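Local coordinates for conserved protein (Mycobacterium tuberculosis, PDB 1RFE) that is of unknown function but binds coenzyme F420 and probably serves as an oxidoreductase of the split-barrel, FMN-binding type, at residues A[4-10]-A[143-149]; A[19-23]-A[110-114]; A[68-74]-A[86-92]. All coordinates share one frame; numbering follows the deposited sequence.

Contact 1 of 3, residues A[4-10]-A[143-149]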
loop_
_atom_site.group_PDB
_atom_site.type_symbol
_atom_site.label_atom_id
_atom_site.label_comp_id
_atom_site.label_asym_id
_atom_site.label_seq_id
_atom_site.Cartn_x
_atom_site.Cartn_y
_atom_site.Cartn_z
ATOM N N GLN A 4 -5.245 -19.455 -3.796
ATOM C CA GLN A 4 -6.339 -18.451 -3.745
ATOM C C GLN A 4 -7.609 -19.227 -3.489
ATOM O O GLN A 4 -8.180 -19.817 -4.407
ATOM C CB GLN A 4 -6.518 -17.530 -4.984
ATOM C CG GLN A 4 -7.706 -16.507 -4.868
ATOM C CD GLN A 4 -7.574 -15.477 -3.682
ATOM O OE1 GLN A 4 -6.813 -14.516 -3.791
ATOM N NE2 GLN A 4 -8.344 -15.679 -2.585
ATOM N N ARG A 5 -8.020 -19.235 -2.229
ATOM C CA ARG A 5 -9.266 -19.857 -1.828
ATOM C C ARG A 5 -10.428 -19.108 -2.485
ATOM O O ARG A 5 -10.453 -17.876 -2.545
ATOM C CB ARG A 5 -9.404 -19.864 -0.301
ATOM C CG ARG A 5 -8.593 -20.971 0.400
ATOM C CD ARG A 5 -8.513 -20.836 1.927
ATOM N NE ARG A 5 -9.794 -21.124 2.598
ATOM C CZ ARG A 5 -10.062 -20.899 3.904
ATOM N NH1 ARG A 5 -9.151 -20.363 4.723
ATOM N NH2 ARG A 5 -11.263 -21.220 4.394
ATOM N N ALA A 6 -11.368 -19.861 -3.022
ATOM C CA ALA A 6 -12.515 -19.263 -3.701
ATOM C C ALA A 6 -13.534 -18.732 -2.674
ATOM O O ALA A 6 -14.292 -17.810 -2.977
ATOM C CB ALA A 6 -13.164 -20.270 -4.661
ATOM N N ASP A 7 -13.528 -19.293 -1.462
ATOM C CA ASP A 7 -14.546 -18.937 -0.482
ATOM C C ASP A 7 -14.332 -17.569 0.144
ATOM O O ASP A 7 -15.333 -16.912 0.461
ATOM C CB ASP A 7 -14.755 -20.004 0.612
ATOM C CG ASP A 7 -13.462 -20.483 1.254
ATOM O OD1 ASP A 7 -12.397 -19.833 1.109
ATOM O OD2 ASP A 7 -13.427 -21.534 1.926
ATOM N N ILE A 8 -13.062 -17.143 0.299
ATOM C CA ILE A 8 -12.744 -15.922 1.044
ATOM C C ILE A 8 -12.100 -14.822 0.180
ATOM O O ILE A 8 -11.835 -13.742 0.687
ATOM C CB ILE A 8 -11.834 -16.229 2.258
ATOM C CG1 ILE A 8 -10.520 -16.873 1.783
ATOM C CG2 ILE A 8 -12.575 -17.106 3.255
ATOM C CD1 ILE A 8 -9.480 -17.031 2.857
ATOM N N VAL A 9 -11.854 -15.109 -1.094
ATOM C CA VAL A 9 -11.405 -14.118 -2.066
ATOM C C VAL A 9 -12.310 -12.894 -2.123
ATOM O O VAL A 9 -13.533 -12.977 -1.982
ATOM C CB VAL A 9 -11.266 -14.733 -3.506
ATOM C CG1 VAL A 9 -12.646 -15.036 -4.127
ATOM C CG2 VAL A 9 -10.440 -13.835 -4.428
HETATM N N MSE A 10 -11.687 -11.729 -2.230
HETATM C CA MSE A 10 -12.426 -10.499 -2.485
HETATM C C MSE A 10 -12.516 -10.231 -3.973
HETATM O O MSE A 10 -11.611 -10.558 -4.712
HETATM C CB MSE A 10 -11.738 -9.325 -1.788
HETATM C CG MSE A 10 -11.913 -9.340 -0.287
HETATM SE SE MSE A 10 -11.676 -7.568 0.486
HETATM C CE MSE A 10 -9.925 -7.547 0.283
ATOM N N SER A 143 -6.096 -12.246 -1.994
ATOM C CA SER A 143 -6.932 -11.524 -1.016
ATOM C C SER A 143 -7.712 -12.452 -0.106
ATOM O O SER A 143 -7.861 -13.674 -0.362
ATOM C CB SER A 143 -7.908 -10.598 -1.740
ATOM O OG SER A 143 -8.788 -11.301 -2.618
ATOM N N TRP A 144 -8.246 -11.863 0.967
ATOM C CA TRP A 144 -9.043 -12.609 1.898
ATOM C C TRP A 144 -10.010 -11.716 2.696
ATOM O O TRP A 144 -9.736 -10.565 3.023
ATOM C CB TRP A 144 -8.175 -13.440 2.815
ATOM C CG TRP A 144 -7.269 -12.638 3.723
ATOM C CD1 TRP A 144 -7.497 -12.321 5.011
ATOM C CD2 TRP A 144 -5.966 -12.112 3.401
ATOM N NE1 TRP A 144 -6.443 -11.587 5.516
ATOM C CE2 TRP A 144 -5.493 -11.441 4.537
ATOM C CE3 TRP A 144 -5.181 -12.094 2.242
ATOM C CZ2 TRP A 144 -4.227 -10.798 4.572
ATOM C CZ3 TRP A 144 -3.945 -11.444 2.270
ATOM C CH2 TRP A 144 -3.489 -10.803 3.426
ATOM N N ASP A 145 -11.164 -12.279 2.977
ATOM C CA ASP A 145 -12.147 -11.643 3.868
ATOM C C ASP A 145 -12.872 -12.739 4.604
ATOM O O ASP A 145 -13.737 -13.419 4.039
ATOM C CB ASP A 145 -13.132 -10.773 3.103
ATOM C CG ASP A 145 -14.018 -9.947 4.036
ATOM O OD1 ASP A 145 -13.946 -10.154 5.267
ATOM O OD2 ASP A 145 -14.771 -9.050 3.641
ATOM N N HIS A 146 -12.522 -12.894 5.874
ATOM C CA HIS A 146 -13.028 -14.004 6.654
ATOM C C HIS A 146 -14.505 -13.847 6.988
ATOM O O HIS A 146 -15.137 -14.811 7.380
ATOM C CB HIS A 146 -12.178 -14.232 7.894
ATOM C CG HIS A 146 -10.887 -14.941 7.603
ATOM N ND1 HIS A 146 -10.130 -15.532 8.582
ATOM C CD2 HIS A 146 -10.204 -15.111 6.447
ATOM C CE1 HIS A 146 -9.060 -16.082 8.032
ATOM N NE2 HIS A 146 -9.083 -15.838 6.741
ATOM N N ARG A 147 -15.057 -12.638 6.833
ATOM C CA ARG A 147 -16.521 -12.464 6.911
ATOM C C ARG A 147 -17.312 -13.336 5.929
ATOM O O ARG A 147 -18.495 -13.647 6.151
ATOM C CB ARG A 147 -16.923 -11.011 6.682
ATOM C CG ARG A 147 -17.131 -10.235 7.952
ATOM C CD ARG A 147 -16.063 -9.219 8.220
ATOM N NE ARG A 147 -16.268 -8.058 7.379
ATOM C CZ ARG A 147 -15.728 -6.869 7.575
ATOM N NH1 ARG A 147 -14.887 -6.647 8.595
ATOM N NH2 ARG A 147 -16.031 -5.883 6.710
ATOM N N LYS A 148 -16.687 -13.735 4.840
ATOM C CA LYS A 148 -17.397 -14.544 3.846
ATOM C C LYS A 148 -17.580 -16.027 4.240
ATOM O O LYS A 148 -18.207 -16.794 3.533
ATOM C CB LYS A 148 -16.717 -14.391 2.495
ATOM C CG LYS A 148 -16.723 -12.922 1.970
ATOM C CD LYS A 148 -15.711 -12.785 0.830
ATOM C CE LYS A 148 -15.874 -11.486 0.049
ATOM N NZ LYS A 148 -15.519 -11.780 -1.358
ATOM N N LEU A 149 -17.027 -16.409 5.378
ATOM C CA LEU A 149 -17.230 -17.736 5.975
ATOM C C LEU A 149 -18.540 -17.895 6.730
ATOM O O LEU A 149 -19.012 -19.025 6.914
ATOM C CB LEU A 149 -16.108 -18.046 6.963
ATOM C CG LEU A 149 -14.822 -18.729 6.476
ATOM C CD1 LEU A 149 -14.763 -18.892 4.965
ATOM C CD2 LEU A 149 -13.584 -18.055 7.032
HETATM O O HOH W 1 -7.789 -11.747 -5.241
#
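Ser143 OG takes the backbone N-H of Met10 at 3.0 Å and also meets a water, 2.8 Å from Ser143 OG, that donates to Gln4 OE1. The hydroxyl reaches the 4-10 loop by sitting between its own backbone N and carbonyl carbon (chi1 60°). The serine's backbone is met by the Gln4 amide much as by a strand: Ser143 N gives to a lone pair of Gln4 OE1 at 3.0 Å, and Gln4 NE2 returns a bond to Ser143 O at 3.0 Å. A second N-H of NE2 goes to Arg5 O, and both acceptors lie close to the amide plane, so three backbone groups fix its rotation. Asp145 N adds a bond to Ile8 O, 2.8 Å long but bent to 132°. Beyond it Ile8 spreads apolar cover, with CD1 3.8 Å from Trp144 CB. Asp145 OD1 meanwhile accepts from Arg147 N, an Asx turn that leads into the 3-10 segment. The N-terminal loop thus lines the end of strand 140-145, where Trp144 bonds by its backbone to Gly85, and His146 just after it to Leu83, while Met10 and Ser143 rest on Ile15 of helix 12-21.

Contact 2 of 3, residues A[19-23]-A[110-114]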
loop_
_atom_site.group_PDB
_atom_site.type_symbol
_atom_site.label_atom_id
_atom_site.label_comp_id
_atom_site.label_asym_id
_atom_site.label_seq_id
_atom_site.Cartn_x
_atom_site.Cartn_y
_atom_site.Cartn_z
ATOM N N VAL A 19 -8.298 -0.895 -0.623
ATOM C CA VAL A 19 -7.088 -0.083 -0.874
ATOM C C VAL A 19 -7.381 1.417 -0.617
ATOM O O VAL A 19 -6.557 2.109 -0.046
ATOM C CB VAL A 19 -6.566 -0.285 -2.295
ATOM C CG1 VAL A 19 -5.612 0.824 -2.704
ATOM C CG2 VAL A 19 -5.844 -1.663 -2.468
ATOM N N ASN A 20 -8.543 1.913 -1.063
ATOM C CA ASN A 20 -8.953 3.290 -0.800
ATOM C C ASN A 20 -9.263 3.557 0.648
ATOM O O ASN A 20 -8.964 4.642 1.150
ATOM C CB ASN A 20 -10.162 3.684 -1.672
ATOM C CG ASN A 20 -9.762 4.029 -3.077
ATOM O OD1 ASN A 20 -10.324 3.502 -4.067
ATOM N ND2 ASN A 20 -8.798 4.922 -3.193
ATOM N N SER A 21 -9.820 2.570 1.343
ATOM C CA SER A 21 -10.174 2.732 2.743
ATOM C C SER A 21 -9.056 2.589 3.753
ATOM O O SER A 21 -9.079 3.270 4.774
ATOM C CB SER A 21 -11.251 1.727 3.124
ATOM O OG SER A 21 -12.313 2.033 2.289
ATOM N N SER A 22 -8.088 1.732 3.476
ATOM C CA SER A 22 -6.951 1.530 4.382
ATOM C C SER A 22 -6.011 2.735 4.423
ATOM O O SER A 22 -6.017 3.605 3.510
ATOM C CB SER A 22 -6.209 0.256 3.985
ATOM O OG SER A 22 -7.092 -0.864 3.963
ATOM N N ARG A 23 -5.220 2.797 5.492
ATOM C CA ARG A 23 -4.259 3.867 5.738
ATOM C C ARG A 23 -2.793 3.467 5.636
ATOM O O ARG A 23 -1.910 4.263 5.202
ATOM C CB ARG A 23 -4.497 4.421 7.143
ATOM C CG ARG A 23 -5.752 5.283 7.162
ATOM C CD ARG A 23 -6.161 5.857 8.497
ATOM N NE ARG A 23 -5.178 6.786 9.045
ATOM C CZ ARG A 23 -5.193 8.094 8.882
ATOM N NH1 ARG A 23 -6.157 8.750 8.209
ATOM N NH2 ARG A 23 -4.261 8.786 9.484
ATOM N N GLU A 110 -4.963 14.422 0.534
ATOM C CA GLU A 110 -6.364 14.189 0.631
ATOM C C GLU A 110 -6.712 12.959 1.468
ATOM O O GLU A 110 -7.719 12.947 2.175
ATOM C CB GLU A 110 -6.952 14.093 -0.757
ATOM C CG GLU A 110 -7.013 15.484 -1.420
ATOM C CD GLU A 110 -7.882 15.539 -2.653
ATOM O OE1 GLU A 110 -7.900 14.536 -3.401
ATOM O OE2 GLU A 110 -8.501 16.614 -2.898
ATOM N N ARG A 111 -5.816 11.972 1.471
ATOM C CA ARG A 111 -6.049 10.738 2.124
ATOM C C ARG A 111 -5.795 10.873 3.642
ATOM O O ARG A 111 -6.444 10.218 4.441
ATOM C CB ARG A 111 -5.259 9.590 1.495
ATOM C CG ARG A 111 -5.865 9.034 0.192
ATOM C CD ARG A 111 -4.941 8.075 -0.594
ATOM N NE ARG A 111 -4.405 7.087 0.334
ATOM C CZ ARG A 111 -5.084 6.078 0.885
ATOM N NH1 ARG A 111 -6.325 5.756 0.531
ATOM N NH2 ARG A 111 -4.497 5.340 1.801
ATOM N N TYR A 112 -4.881 11.735 4.030
ATOM C CA TYR A 112 -4.437 11.759 5.399
ATOM C C TYR A 112 -4.506 13.117 6.070
ATOM O O TYR A 112 -4.223 13.210 7.278
ATOM C CB TYR A 112 -3.015 11.207 5.529
ATOM C CG TYR A 112 -2.816 9.782 5.033
ATOM C CD1 TYR A 112 -2.989 8.669 5.870
ATOM C CD2 TYR A 112 -2.394 9.551 3.738
ATOM C CE1 TYR A 112 -2.774 7.383 5.383
ATOM C CE2 TYR A 112 -2.201 8.267 3.245
ATOM C CZ TYR A 112 -2.381 7.209 4.050
ATOM O OH TYR A 112 -2.157 5.963 3.532
ATOM N N THR A 113 -4.835 14.164 5.312
ATOM C CA THR A 113 -4.830 15.506 5.852
ATOM C C THR A 113 -6.199 16.165 5.755
ATOM O O THR A 113 -6.703 16.667 6.774
ATOM C CB THR A 113 -3.712 16.405 5.230
ATOM O OG1 THR A 113 -2.426 15.916 5.638
ATOM C CG2 THR A 113 -3.780 17.814 5.809
ATOM N N GLY A 114 -6.805 16.134 4.580
ATOM C CA GLY A 114 -7.968 16.935 4.249
ATOM C C GLY A 114 -8.074 17.232 2.739
ATOM O O GLY A 114 -7.212 16.855 1.936
HETATM O O HOH W 2 -4.317 11.670 9.581
#
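Arg23 takes Tyr112 CD1 over one face of its guanidinium, 3.7 Å above the plane and over its centre, with the guanidinium and ring planes 73° apart. The two side chains run antiparallel to one another, and the aliphatic part of the arginine touches the ring as well, with Arg23 CB 3.9 Å from Tyr112 CE1. A bend at chi3 (64°) turns the head of Arg23 back across the tyrosine. In the guanidinium plane a water accepts from Arg23 NH2 and donates to Tyr112 O, a second link between the same residues. At the far end of the ring the Tyr112 hydroxyl meets Arg23 O near the ring plane, though the modelled separation is too short to be taken literally.

Arg111 works from the other helix end, its guanidinium meeting two backbone carbonyls at its edge. Arg111 NH2 donates to Ser22 O at 2.9 Å and nearly in plane, and also to Tyr112 OH at 3.0 Å; NH1 makes a weak bond to Asn20 O. One cationic group thereby gathers carbonyls where helix 12-21 ends, which would probably suit the negative pole of its dipole. Both helix ends converge on strand 36-46: Tyr43 O takes Arg111 NE, the Tyr43 ring makes a cation-pi contact with Arg111, and Trp42 stacks on Tyr112.

Contact 3 of 3, residues A[68-74]-A[86-92]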
loop_
_atom_site.group_PDB
_atom_site.type_symbol
_atom_site.label_atom_id
_atom_site.label_comp_id
_atom_site.label_asym_id
_atom_site.label_seq_id
_atom_site.Cartn_x
_atom_site.Cartn_y
_atom_site.Cartn_z
ATOM N N PRO A 68 13.713 -4.176 -9.027
ATOM C CA PRO A 68 12.389 -3.538 -8.978
ATOM C C PRO A 68 11.324 -4.347 -8.255
ATOM O O PRO A 68 10.229 -3.860 -8.145
ATOM C CB PRO A 68 11.979 -3.449 -10.464
ATOM C CG PRO A 68 13.192 -3.832 -11.228
ATOM C CD PRO A 68 13.985 -4.718 -10.363
ATOM N N ARG A 69 11.626 -5.571 -7.841
ATOM C CA ARG A 69 10.643 -6.472 -7.261
ATOM C C ARG A 69 10.217 -5.964 -5.869
ATOM O O ARG A 69 11.044 -5.565 -5.053
ATOM C CB ARG A 69 11.198 -7.902 -7.209
ATOM C CG ARG A 69 11.239 -8.602 -8.619
ATOM C CD ARG A 69 11.791 -9.982 -8.589
ATOM N NE ARG A 69 13.119 -9.984 -7.947
ATOM C CZ ARG A 69 13.718 -11.052 -7.438
ATOM N NH1 ARG A 69 13.148 -12.234 -7.476
ATOM N NH2 ARG A 69 14.905 -10.927 -6.877
ATOM N N VAL A 70 8.907 -5.905 -5.674
ATOM C CA VAL A 70 8.290 -5.431 -4.446
ATOM C C VAL A 70 7.154 -6.322 -4.021
ATOM O O VAL A 70 6.517 -7.009 -4.862
ATOM C CB VAL A 70 7.636 -4.023 -4.557
ATOM C CG1 VAL A 70 8.588 -3.017 -4.311
ATOM C CG2 VAL A 70 6.885 -3.794 -5.894
ATOM N N SER A 71 6.888 -6.309 -2.716
ATOM C CA SER A 71 5.639 -6.838 -2.178
ATOM C C SER A 71 4.992 -5.801 -1.297
ATOM O O SER A 71 5.690 -4.986 -0.640
ATOM C CB SER A 71 5.885 -8.095 -1.347
ATOM O OG SER A 71 6.522 -9.059 -2.145
ATOM N N PHE A 72 3.663 -5.809 -1.262
ATOM C CA PHE A 72 2.954 -4.820 -0.429
ATOM C C PHE A 72 1.743 -5.496 0.148
ATOM O O PHE A 72 0.995 -6.132 -0.584
ATOM C CB PHE A 72 2.601 -3.590 -1.267
ATOM C CG PHE A 72 2.163 -2.391 -0.471
ATOM C CD1 PHE A 72 3.084 -1.570 0.126
ATOM C CD2 PHE A 72 0.815 -2.082 -0.341
ATOM C CE1 PHE A 72 2.657 -0.465 0.851
ATOM C CE2 PHE A 72 0.394 -0.985 0.357
ATOM C CZ PHE A 72 1.324 -0.169 0.958
ATOM N N LEU A 73 1.536 -5.338 1.462
ATOM C CA LEU A 73 0.479 -6.032 2.184
ATOM C C LEU A 73 -0.388 -5.058 3.001
ATOM O O LEU A 73 0.120 -4.246 3.760
ATOM C CB LEU A 73 1.076 -7.107 3.119
ATOM C CG LEU A 73 0.080 -8.049 3.873
ATOM C CD1 LEU A 73 0.656 -9.422 4.205
ATOM C CD2 LEU A 73 -0.383 -7.456 5.212
ATOM N N LEU A 74 -1.697 -5.179 2.825
ATOM C CA LEU A 74 -2.700 -4.481 3.599
ATOM C C LEU A 74 -3.537 -5.496 4.354
ATOM O O LEU A 74 -3.960 -6.485 3.784
ATOM C CB LEU A 74 -3.630 -3.693 2.668
ATOM C CG LEU A 74 -3.061 -2.485 1.932
ATOM C CD1 LEU A 74 -3.955 -2.035 0.804
ATOM C CD2 LEU A 74 -2.818 -1.349 2.949
ATOM N N VAL A 86 -5.212 -7.951 1.574
ATOM C CA VAL A 86 -4.805 -8.124 0.214
ATOM C C VAL A 86 -3.271 -7.996 0.163
ATOM O O VAL A 86 -2.674 -7.129 0.797
ATOM C CB VAL A 86 -5.517 -7.163 -0.736
ATOM C CG1 VAL A 86 -5.187 -5.707 -0.397
ATOM C CG2 VAL A 86 -5.180 -7.459 -2.121
ATOM N N SER A 87 -2.668 -8.896 -0.586
ATOM C CA SER A 87 -1.223 -9.036 -0.647
ATOM C C SER A 87 -0.837 -8.992 -2.127
ATOM O O SER A 87 -1.360 -9.790 -2.934
ATOM C CB SER A 87 -0.831 -10.391 -0.038
ATOM O OG SER A 87 0.573 -10.518 0.036
ATOM N N PHE A 88 0.046 -8.060 -2.472
ATOM C CA PHE A 88 0.479 -7.788 -3.843
ATOM C C PHE A 88 1.948 -8.156 -3.967
ATOM O O PHE A 88 2.758 -7.851 -3.081
ATOM C CB PHE A 88 0.383 -6.283 -4.168
ATOM C CG PHE A 88 -1.021 -5.713 -4.050
ATOM C CD1 PHE A 88 -2.003 -6.112 -4.913
ATOM C CD2 PHE A 88 -1.348 -4.812 -3.051
ATOM C CE1 PHE A 88 -3.269 -5.576 -4.828
ATOM C CE2 PHE A 88 -2.636 -4.273 -2.954
ATOM C CZ PHE A 88 -3.567 -4.633 -3.829
ATOM N N GLU A 89 2.291 -8.829 -5.059
ATOM C CA GLU A 89 3.664 -9.013 -5.421
ATOM C C GLU A 89 3.761 -8.439 -6.832
ATOM O O GLU A 89 2.847 -8.579 -7.619
ATOM C CB GLU A 89 4.072 -10.495 -5.348
ATOM C CG GLU A 89 4.011 -11.027 -3.925
ATOM C CD GLU A 89 4.343 -12.486 -3.773
ATOM O OE1 GLU A 89 4.644 -13.121 -4.817
ATOM O OE2 GLU A 89 4.350 -12.987 -2.578
ATOM N N GLY A 90 4.849 -7.757 -7.115
ATOM C CA GLY A 90 5.024 -7.156 -8.434
ATOM C C GLY A 90 6.324 -6.463 -8.626
ATOM O O GLY A 90 7.379 -6.919 -8.140
ATOM N N VAL A 91 6.220 -5.342 -9.345
ATOM C CA VAL A 91 7.352 -4.493 -9.660
ATOM C C VAL A 91 6.954 -3.044 -9.369
ATOM O O VAL A 91 5.784 -2.662 -9.470
ATOM C CB VAL A 91 7.814 -4.660 -11.133
ATOM C CG1 VAL A 91 8.230 -6.086 -11.417
ATOM C CG2 VAL A 91 6.726 -4.234 -12.108
ATOM N N ALA A 92 7.930 -2.273 -8.931
ATOM C CA ALA A 92 7.796 -0.846 -8.748
ATOM C C ALA A 92 8.501 -0.117 -9.895
ATOM O O ALA A 92 9.543 -0.566 -10.318
ATOM C CB ALA A 92 8.474 -0.447 -7.504
#
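Phe72 and Phe88 exchange two backbone bonds, Phe72 N to Phe88 O and Phe88 N to Phe72 O, each 2.9 Å, as a hydrogen-bonded antiparallel pair. Their rings fall on the same face of the sheet, where Phe88 CD2 comes to the edge of the Phe72 ring, 4.4 Å from Phe72 CD2. On this face Leu74 CB lies 4.0 Å from Val86 CG1, the two side chains running side by side, and Val70 CG2 comes 4.0 Å from Ala92 CB. Val86 turns CG1 to Leu74 by placing it between its own N and carbonyl carbon (chi1 62°). The other face is mixed, with Ser71, Ser87 and Glu89 beside Leu73 and Val91; Ser71 OG touches Glu89 CG at 3.7 Å.

Farther out, Phe18 and Val19 of helix 12-21 cover Leu74, Phe18 reaching Val86 and Val19 reaching Phe88, while Leu27 and Ile136 touch Phe72. Strand 25-30 bonds to 69-74 through Ser71 with Ala28 and Leu73 with Thr26, and the backbones of Arg139, Arg140 and Arg142 bond to those of Ser87 and Glu89. One face is thus apolar and covered by the helix and neighbouring strands; backbone bonds between the two strands set their register, and those to the neighbours join the hairpin to the sheet.

Overall arrangement
From the N terminus, the 4-10 loop pairs with 143-149 in contact 1, closing a loop that encloses both other contacts. Helix 12-21 follows and ends in 19-23, the first half of contact 2, which is closed by 110-114 at the end of helix 98-112. Within that second loop lies contact 3, the hairpin 68-74 with 86-92, so the three nest and none cross. Contacts 1 and 3 meet where Trp144 and Ser143 pack on Val86 and Ser87; contacts 2 and 3 meet through Val19 and Ser22 against Leu74 and Phe88. Together they tie the N-terminal loop and helices 12-21 and 98-112 to the antiparallel sheet.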